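Long-range contacts in ABC transporter periplasmic-binding protein YtfQ (Mycobacterium smegmatis, PDB 6HBM), which probably serves as the carbohydrate-binding component of an ABC transporter and holds alpha-L-arabinofuranose in its cleft: residues F187-G192 with N213-L218; S29-A34 with V259-L264; D105-T110 with G156-I161. All coordinates share one frame; numbering follows the deposited sequence.

Contact 1. Residues F187-G192 with N213-L218; sequences FTRSGG and NDDMGL. With AHR (alpha-L-arabinofuranose), chain J.
Part of the sugar pocket of a type I periplasmic binding fold is built where F187 and N213 meet, at the starts of helices 189-202 and 214-226 in one lobe. F187 CD1 lies 3.4 Å from N213 CG, with the ring and amide planes inclined at roughly half a right angle. The sugar lies over one face of the phenyl ring, its C2 atom 4.0 Å above the plane and offset toward the rim. At the ring edge, M216 CE packs 3.9 Å from F187 CD1, and M216 SD gives an oblique Met-aromatic contact. A chi1 of -69° sets CG anti to the carbonyl carbon and beside the backbone N, which turns the ring to the sugar and to N213.

N213 uses both ends of its amide. ND2 donates to AHR O2 over 2.8 Å in a nearly straight bond (167°), while OD1 accepts from M216 N at 3.1 Å as the N-cap of helix 214-226, the donor standing above the carbonyl plane. T188 caps helix 189-202 likewise, its OG1 accepting from G191 N.

Farther from the sugar, R189 NH1 and D215 OD2 form a salt bridge of 3.2 Å although guanidinium and carboxylate planes are 75° apart; L218 CD1 lies over one guanidinium face, 3.3 Å from R189 NH2. The other carboxylate oxygen, D215 OD1, accepts from G30 N. Because the capping bond and the ligand bond share one amide, its rotation is probably fixed: with OD1 held by the helix start, ND2 is presented to the sugar hydroxyl as a donor.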
loop_
_atom_site.group_PDB
_atom_site.type_symbol
_atom_site.label_atom_id
_atom_site.label_comp_id
_atom_site.label_asym_id
_atom_site.label_seq_id
_atom_site.Cartn_x
_atom_site.Cartn_y
_atom_site.Cartn_z
ATOM N N PHE A 187 -6.474 -1.846 7.311
ATOM C CA PHE A 187 -6.377 -0.793 6.281
ATOM C C PHE A 187 -7.727 -0.136 5.980
ATOM O O PHE A 187 -8.028 0.118 4.822
ATOM C CB PHE A 187 -5.735 -1.292 4.966
ATOM C CG PHE A 187 -4.269 -1.652 4.943
ATOM C CD1 PHE A 187 -3.337 -0.877 5.616
ATOM C CD2 PHE A 187 -3.801 -2.639 4.087
ATOM C CE1 PHE A 187 -1.981 -1.147 5.512
ATOM C CE2 PHE A 187 -2.445 -2.915 3.992
ATOM C CZ PHE A 187 -1.543 -2.164 4.701
ATOM N N THR A 188 -8.535 0.151 7.002
ATOM C CA THR A 188 -9.835 0.789 6.797
ATOM C C THR A 188 -9.981 1.961 7.726
ATOM O O THR A 188 -9.230 2.093 8.682
ATOM C CB THR A 188 -10.978 -0.207 7.010
ATOM O OG1 THR A 188 -10.830 -0.830 8.278
ATOM C CG2 THR A 188 -11.041 -1.253 5.931
ATOM N N ARG A 189 -10.962 2.808 7.454
ATOM C CA ARG A 189 -11.241 3.966 8.295
ATOM C C ARG A 189 -11.967 3.437 9.539
ATOM O O ARG A 189 -11.688 3.899 10.647
ATOM C CB ARG A 189 -12.094 5.016 7.539
ATOM C CG ARG A 189 -11.359 6.285 7.073
ATOM C CD ARG A 189 -12.381 7.354 6.682
ATOM N NE ARG A 189 -11.862 8.423 5.823
ATOM C CZ ARG A 189 -11.611 8.316 4.516
ATOM N NH1 ARG A 189 -11.780 7.152 3.888
ATOM N NH2 ARG A 189 -11.165 9.363 3.832
ATOM N N SER A 190 -12.883 2.453 9.354
ATOM C CA SER A 190 -13.626 1.838 10.461
ATOM C C SER A 190 -12.666 1.303 11.519
ATOM O O SER A 190 -12.711 1.732 12.677
ATOM C CB SER A 190 -14.518 0.703 9.955
ATOM O OG SER A 190 -14.962 -0.148 11.007
ATOM N N GLY A 191 -11.791 0.394 11.087
ATOM C CA GLY A 191 -10.767 -0.217 11.926
ATOM C C GLY A 191 -9.853 0.834 12.519
ATOM O O GLY A 191 -9.564 0.807 13.721
ATOM N N GLY A 192 -9.478 1.807 11.684
ATOM C CA GLY A 192 -8.621 2.908 12.097
ATOM C C GLY A 192 -9.148 3.702 13.264
ATOM O O GLY A 192 -8.358 4.189 14.061
ATOM N N ASN A 213 -1.490 3.187 6.523
ATOM C CA ASN A 213 -2.182 3.616 5.321
ATOM C C ASN A 213 -3.015 4.776 5.771
ATOM O O ASN A 213 -3.719 4.655 6.775
ATOM C CB ASN A 213 -2.945 2.453 4.654
ATOM C CG ASN A 213 -4.423 2.267 4.912
ATOM O OD1 ASN A 213 -4.928 2.308 6.039
ATOM N ND2 ASN A 213 -5.155 1.986 3.864
ATOM N N ASP A 214 -2.829 5.943 5.167
ATOM C CA ASP A 214 -3.515 7.141 5.657
ATOM C C ASP A 214 -4.993 6.912 6.014
ATOM O O ASP A 214 -5.449 7.522 6.963
ATOM C CB ASP A 214 -3.340 8.326 4.702
ATOM C CG ASP A 214 -3.759 8.081 3.275
ATOM O OD1 ASP A 214 -4.376 7.020 3.006
ATOM O OD2 ASP A 214 -3.468 8.943 2.419
ATOM N N ASP A 215 -5.705 6.001 5.313
ATOM C CA ASP A 215 -7.111 5.651 5.604
ATOM C C ASP A 215 -7.348 5.310 7.080
ATOM O O ASP A 215 -8.303 5.831 7.673
ATOM C CB ASP A 215 -7.618 4.490 4.712
ATOM C CG ASP A 215 -8.504 4.930 3.563
ATOM O OD1 ASP A 215 -7.955 5.476 2.564
ATOM O OD2 ASP A 215 -9.746 4.696 3.642
ATOM N N MET A 216 -6.487 4.463 7.676
ATOM C CA MET A 216 -6.593 4.168 9.116
ATOM C C MET A 216 -6.292 5.443 9.934
ATOM O O MET A 216 -7.001 5.708 10.904
ATOM C CB MET A 216 -5.654 3.030 9.542
ATOM C CG MET A 216 -6.140 1.647 9.106
ATOM S SD MET A 216 -4.972 0.247 9.289
ATOM C CE MET A 216 -3.355 1.054 8.983
ATOM N N GLY A 217 -5.296 6.228 9.493
ATOM C CA GLY A 217 -4.929 7.513 10.089
ATOM C C GLY A 217 -6.027 8.570 10.051
ATOM O O GLY A 217 -6.063 9.475 10.888
ATOM N N LEU A 218 -6.913 8.480 9.056
ATOM C CA LEU A 218 -8.054 9.368 8.925
ATOM C C LEU A 218 -9.089 8.966 9.969
ATOM O O LEU A 218 -9.436 9.790 10.819
ATOM C CB LEU A 218 -8.614 9.368 7.494
ATOM C CG LEU A 218 -7.680 10.036 6.466
ATOM C CD1 LEU A 218 -8.071 9.698 5.032
ATOM C CD2 LEU A 218 -7.651 11.561 6.651
HETATM O O5 AHR J . -1.026 -3.054 -1.028
HETATM C C5 AHR J . -0.880 -1.661 -0.824
HETATM C C4 AHR J . -1.799 -1.263 0.292
HETATM O O4 AHR J . -3.133 -1.777 0.023
HETATM C C3 AHR J . -2.004 0.230 0.492
HETATM O O3 AHR J . -0.966 0.896 1.193
HETATM C C2 AHR J . -3.312 0.218 1.267
HETATM O O2 AHR J . -3.864 1.520 1.421
HETATM C C1 AHR J . -4.106 -0.795 0.434
HETATM O O1 AHR J . -5.222 -1.402 1.133
#

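Contact 2. Residues S29-A34 with V259-L264. With ZN (zinc ion), chain D; AHR (alpha-L-arabinofuranose), chain J.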
loop_
_atom_site.group_PDB
_atom_site.type_symbol
_atom_site.label_atom_id
_atom_site.label_comp_id
_atom_site.label_asym_id
_atom_site.label_seq_id
_atom_site.Cartn_x
_atom_site.Cartn_y
_atom_site.Cartn_z
ATOM N N SER A 29 -9.228 0.900 1.011
ATOM C CA SER A 29 -8.541 2.167 1.102
ATOM C C SER A 29 -8.727 2.968 -0.155
ATOM O O SER A 29 -8.974 2.415 -1.224
ATOM C CB SER A 29 -7.063 1.887 1.280
ATOM O OG SER A 29 -6.587 1.213 0.127
ATOM N N GLY A 30 -8.507 4.259 -0.037
ATOM C CA GLY A 30 -8.586 5.181 -1.161
ATOM C C GLY A 30 -7.555 4.825 -2.207
ATOM O O GLY A 30 -7.797 4.974 -3.412
ATOM N N TRP A 31 -6.408 4.305 -1.730
ATOM C CA TRP A 31 -5.327 3.813 -2.571
ATOM C C TRP A 31 -5.839 2.662 -3.453
ATOM O O TRP A 31 -5.451 2.577 -4.627
ATOM C CB TRP A 31 -4.139 3.348 -1.701
ATOM C CG TRP A 31 -2.892 3.052 -2.478
ATOM C CD1 TRP A 31 -1.799 3.856 -2.627
ATOM C CD2 TRP A 31 -2.608 1.852 -3.194
ATOM N NE1 TRP A 31 -0.856 3.231 -3.403
ATOM C CE2 TRP A 31 -1.312 1.985 -3.735
ATOM C CE3 TRP A 31 -3.315 0.662 -3.411
ATOM C CZ2 TRP A 31 -0.733 0.994 -4.528
ATOM C CZ3 TRP A 31 -2.739 -0.318 -4.194
ATOM C CH2 TRP A 31 -1.478 -0.138 -4.769
ATOM N N ARG A 32 -6.663 1.752 -2.871
ATOM C CA ARG A 32 -7.249 0.606 -3.607
ATOM C C ARG A 32 -8.178 1.045 -4.752
ATOM O O ARG A 32 -8.165 0.459 -5.848
ATOM C CB ARG A 32 -8.068 -0.288 -2.676
ATOM C CG ARG A 32 -7.350 -1.491 -2.181
ATOM C CD ARG A 32 -7.328 -2.592 -3.205
ATOM N NE ARG A 32 -6.015 -2.779 -3.812
ATOM C CZ ARG A 32 -4.949 -3.291 -3.200
ATOM N NH1 ARG A 32 -3.809 -3.451 -3.864
ATOM N NH2 ARG A 32 -5.003 -3.624 -1.915
ATOM N N THR A 33 -9.032 2.030 -4.473
ATOM C CA THR A 33 -9.954 2.519 -5.495
ATOM C C THR A 33 -9.149 3.178 -6.606
ATOM O O THR A 33 -9.414 2.906 -7.773
ATOM C CB THR A 33 -11.039 3.388 -4.881
ATOM O OG1 THR A 33 -10.498 4.613 -4.350
ATOM C CG2 THR A 33 -11.855 2.635 -3.814
ATOM N N ALA A 34 -8.088 3.938 -6.245
ATOM C CA ALA A 34 -7.202 4.569 -7.227
ATOM C C ALA A 34 -6.481 3.519 -8.033
ATOM O O ALA A 34 -6.361 3.662 -9.255
ATOM C CB ALA A 34 -6.184 5.456 -6.540
ATOM N N VAL A 259 4.046 9.662 3.545
ATOM C CA VAL A 259 5.060 9.103 2.630
ATOM C C VAL A 259 4.268 8.507 1.457
ATOM O O VAL A 259 3.410 7.657 1.682
ATOM C CB VAL A 259 5.970 8.065 3.325
ATOM N N GLU A 260 4.522 8.991 0.222
ATOM C CA GLU A 260 3.745 8.663 -0.979
ATOM C C GLU A 260 3.951 7.230 -1.477
ATOM O O GLU A 260 5.069 6.808 -1.726
ATOM C CB GLU A 260 3.993 9.724 -2.114
ATOM C CG GLU A 260 4.186 9.227 -3.549
ATOM C CD GLU A 260 4.419 10.286 -4.618
ATOM O OE1 GLU A 260 4.979 9.955 -5.690
ATOM O OE2 GLU A 260 4.048 11.457 -4.378
ATOM N N CYS A 261 2.854 6.498 -1.648
ATOM C CA CYS A 261 2.854 5.166 -2.236
ATOM C C CYS A 261 2.075 5.334 -3.535
ATOM O O CYS A 261 0.920 5.755 -3.493
ATOM C CB CYS A 261 2.195 4.144 -1.319
ATOM S SG CYS A 261 2.090 2.481 -2.033
ATOM N N ASN A 262 2.681 5.012 -4.678
ATOM C CA ASN A 262 2.037 5.266 -5.966
ATOM C C ASN A 262 0.991 4.210 -6.385
ATOM O O ASN A 262 1.364 3.061 -6.632
ATOM C CB ASN A 262 3.081 5.444 -7.032
ATOM C CG ASN A 262 2.660 6.497 -7.992
ATOM O OD1 ASN A 262 1.579 6.402 -8.587
ATOM N ND2 ASN A 262 3.481 7.539 -8.141
ATOM N N PRO A 263 -0.306 4.571 -6.516
ATOM C CA PRO A 263 -1.317 3.573 -6.915
ATOM C C PRO A 263 -1.535 3.395 -8.397
ATOM O O PRO A 263 -2.276 2.493 -8.772
ATOM C CB PRO A 263 -2.602 4.141 -6.322
ATOM C CG PRO A 263 -2.401 5.599 -6.329
ATOM C CD PRO A 263 -0.928 5.890 -6.300
ATOM N N LEU A 264 -0.937 4.242 -9.234
ATOM C CA LEU A 264 -1.218 4.248 -10.662
ATOM C C LEU A 264 -0.372 3.235 -11.483
ATOM O O LEU A 264 0.300 3.612 -12.433
ATOM C CB LEU A 264 -1.059 5.692 -11.183
ATOM C CG LEU A 264 -1.719 6.826 -10.363
ATOM C CD1 LEU A 264 -1.633 8.141 -11.105
ATOM C CD2 LEU A 264 -3.169 6.526 -10.033
HETATM ZN ZN ZN D . 4.822 12.454 -6.508
HETATM O O5 AHR J . -1.026 -3.054 -1.028
HETATM C C5 AHR J . -0.880 -1.661 -0.824
HETATM C C4 AHR J . -1.799 -1.263 0.292
HETATM O O4 AHR J . -3.133 -1.777 0.023
HETATM C C3 AHR J . -2.004 0.230 0.492
HETATM O O3 AHR J . -0.966 0.896 1.193
HETATM C C2 AHR J . -3.312 0.218 1.267
HETATM O O2 AHR J . -3.864 1.520 1.421
HETATM C C1 AHR J . -4.106 -0.795 0.434
HETATM O O1 AHR J . -5.222 -1.402 1.133
#
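W31, at the start of helix 30-46, packs on C261 and P263, where the chain leaving strand 257-260 crosses back between the lobes of the type I periplasmic binding fold. Face contacts dominate. P263 CB makes a CH-pi contact with the five-membered ring of W31, 3.6 Å from its centroid and 13° off the normal. On the opposite indole face lies the sugar, with AHR C3 3.9 Å above the plane, so the ring is clamped between proline and ligand. The tryptophan CG is anti to the backbone N (chi1 -170°), which extends the indole from the helix to lie between P263 and the sugar.

Polar contact is slighter: W31 NE1 donates to C261 O over 3.1 Å, a weak bond bent to 132°. C261 SG stands obliquely to the same ring, 4.1 Å from the five-membered centroid. Apolar packing continues at A34, whose CB touches P263 CG at 3.8 Å.

Two bonds fix S29: OG accepts from R32 N as the helix N-cap and donates to AHR O2 at 3.0 Å. At the far margin, E260 binds a zinc ion together with E291, and E260 OE2 is 2.5 Å from the metal.

Contact 3. Residues D105-T110 with G156-I161; sequences DRAVDT and GADPAI. With AHR (alpha-L-arabinofuranose), chain J.
R106 packs against P159 and reaches the bound sugar, its side chain crossing the proline at about a right angle with R106 CG 3.7 Å from P159 CD. In the first shell the guanidinium spans two ligand oxygens. R106 NE donates to AHR O5 over 2.8 Å at 168°, with the oxygen at the edge of the group and in its plane; R106 NH1 donates to AHR O4, also at 2.8 Å and nearly straight (170°). The same O5 hydroxyl donates to D105 OD2 at 2.6 Å and is therefore gripped from two residues. A chain extended from CG to NE lets R106 reach this far.

On the side away from the sugar, A157 CB lies 3.4 Å from R106 NH2, which is also bonded to V82 O, so the arginine's rotation is restrained. D105 is held by S80 through OD1 and by R32 through OD2. Farther out, D158 OD2 accepts a weak, bent bond from A107 N (3.3 Å, 137°), bringing the loop onto the first turn of helix 158-171. D158 OD1 is salt-bridged to R84, and D158 also belongs, with D162, to a zinc site seen for this protein. The loop after strand 101-104 comes from one lobe and helix 158-171 from the other; meeting round a sugar, they form a cross-cleft contact consistent with the closed, ligand-bound state of a type I periplasmic binding protein.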
loop_
_atom_site.group_PDB
_atom_site.type_symbol
_atom_site.label_atom_id
_atom_site.label_comp_id
_atom_site.label_asym_id
_atom_site.label_seq_id
_atom_site.Cartn_x
_atom_site.Cartn_y
_atom_site.Cartn_z
ATOM N N ASP A 105 1.817 -4.792 -6.600
ATOM C CA ASP A 105 2.124 -4.204 -5.277
ATOM C C ASP A 105 2.455 -5.203 -4.145
ATOM O O ASP A 105 3.566 -5.101 -3.620
ATOM C CB ASP A 105 1.056 -3.194 -4.793
ATOM C CG ASP A 105 -0.293 -3.734 -4.353
ATOM O OD1 ASP A 105 -0.651 -4.844 -4.772
ATOM O OD2 ASP A 105 -0.996 -3.029 -3.617
ATOM N N ARG A 106 1.552 -6.154 -3.785
ATOM C CA ARG A 106 1.784 -7.131 -2.718
ATOM C C ARG A 106 2.519 -8.362 -3.258
ATOM O O ARG A 106 2.232 -8.805 -4.368
ATOM C CB ARG A 106 0.456 -7.527 -2.066
ATOM C CG ARG A 106 -0.320 -6.308 -1.584
ATOM C CD ARG A 106 -1.430 -6.636 -0.625
ATOM N NE ARG A 106 -2.153 -5.437 -0.213
ATOM C CZ ARG A 106 -3.186 -5.436 0.626
ATOM N NH1 ARG A 106 -3.785 -4.296 0.945
ATOM N NH2 ARG A 106 -3.632 -6.576 1.152
ATOM N N ALA A 107 3.487 -8.890 -2.480
ATOM C CA ALA A 107 4.320 -10.042 -2.848
ATOM C C ALA A 107 3.713 -11.384 -2.394
ATOM O O ALA A 107 2.627 -11.405 -1.811
ATOM C CB ALA A 107 5.720 -9.868 -2.256
ATOM N N VAL A 108 4.402 -12.505 -2.701
ATOM C CA VAL A 108 3.956 -13.846 -2.312
ATOM C C VAL A 108 5.043 -14.602 -1.509
ATOM O O VAL A 108 6.218 -14.226 -1.518
ATOM C CB VAL A 108 3.441 -14.672 -3.516
ATOM N N ASP A 109 4.602 -15.627 -0.748
ATOM C CA ASP A 109 5.427 -16.562 0.025
ATOM C C ASP A 109 5.246 -17.860 -0.737
ATOM O O ASP A 109 4.242 -18.571 -0.558
ATOM C CB ASP A 109 4.961 -16.718 1.500
ATOM C CG ASP A 109 5.464 -17.971 2.233
ATOM O OD1 ASP A 109 6.609 -18.419 1.949
ATOM O OD2 ASP A 109 4.712 -18.504 3.087
ATOM N N THR A 110 6.175 -18.110 -1.656
ATOM C CA THR A 110 6.132 -19.292 -2.486
ATOM C C THR A 110 7.472 -19.955 -2.510
ATOM O O THR A 110 8.512 -19.286 -2.415
ATOM C CB THR A 110 5.698 -18.953 -3.882
ATOM O OG1 THR A 110 5.508 -20.194 -4.560
ATOM C CG2 THR A 110 6.712 -18.068 -4.628
ATOM N N GLY A 156 -1.127 -10.443 7.529
ATOM C CA GLY A 156 -0.748 -11.359 6.451
ATOM C C GLY A 156 -0.279 -10.706 5.156
ATOM O O GLY A 156 0.505 -11.306 4.418
ATOM N N ALA A 157 -0.772 -9.491 4.847
ATOM C CA ALA A 157 -0.408 -8.749 3.629
ATOM C C ALA A 157 1.051 -8.274 3.675
ATOM O O ALA A 157 1.503 -7.844 4.748
ATOM C CB ALA A 157 -1.327 -7.542 3.480
ATOM N N ASP A 158 1.774 -8.328 2.515
ATOM C CA ASP A 158 3.178 -7.885 2.395
ATOM C C ASP A 158 3.399 -6.462 2.938
ATOM O O ASP A 158 4.265 -6.303 3.793
ATOM C CB ASP A 158 3.673 -8.008 0.927
ATOM C CG ASP A 158 5.164 -7.722 0.618
ATOM O OD1 ASP A 158 6.032 -8.116 1.433
ATOM O OD2 ASP A 158 5.457 -7.149 -0.475
ATOM N N PRO A 159 2.608 -5.432 2.552
ATOM C CA PRO A 159 2.851 -4.081 3.096
ATOM C C PRO A 159 2.818 -3.968 4.618
ATOM O O PRO A 159 3.668 -3.287 5.178
ATOM C CB PRO A 159 1.758 -3.219 2.431
ATOM C CG PRO A 159 0.739 -4.177 1.934
ATOM C CD PRO A 159 1.529 -5.396 1.547
ATOM N N ALA A 160 1.878 -4.658 5.279
ATOM C CA ALA A 160 1.762 -4.625 6.734
ATOM C C ALA A 160 2.995 -5.196 7.453
ATOM O O ALA A 160 3.462 -4.589 8.426
ATOM C CB ALA A 160 0.522 -5.382 7.179
ATOM N N ILE A 161 3.533 -6.354 6.961
ATOM C CA ILE A 161 4.717 -7.015 7.536
ATOM C C ILE A 161 5.931 -6.113 7.304
ATOM O O ILE A 161 6.577 -5.710 8.265
ATOM C CB ILE A 161 4.928 -8.428 6.934
HETATM O O5 AHR J . -1.026 -3.054 -1.028
HETATM C C5 AHR J . -0.880 -1.661 -0.824
HETATM C C4 AHR J . -1.799 -1.263 0.292
HETATM O O4 AHR J . -3.133 -1.777 0.023
HETATM C C3 AHR J . -2.004 0.230 0.492
HETATM O O3 AHR J . -0.966 0.896 1.193
HETATM C C2 AHR J . -3.312 0.218 1.267
HETATM O O2 AHR J . -3.864 1.520 1.421
HETATM C C1 AHR J . -4.106 -0.795 0.434
HETATM O O1 AHR J . -5.222 -1.402 1.133
#

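In the fold
From the N terminus, the chain first reaches residues 29-34, which open contact 2; this long loop closes only at 259-264, 225 residues on. Within it contact 3 opens at 105-110 and closes at 156-161, and contact 1 follows in series from 187-192 to 213-218, so none of the three cross. Contact 1 stays within the lobe whose sheet holds strands 177-184 and 208-211, whereas contact 3 joins the two lobes across the cleft, and contact 2 ties helix 30-46 to the chain crossing between them after strand 257-260. All three touch AHR. They also meet directly: contacts 2 and 3 through packing of W31 on D105, contacts 1 and 3 through packing of F187 on R106.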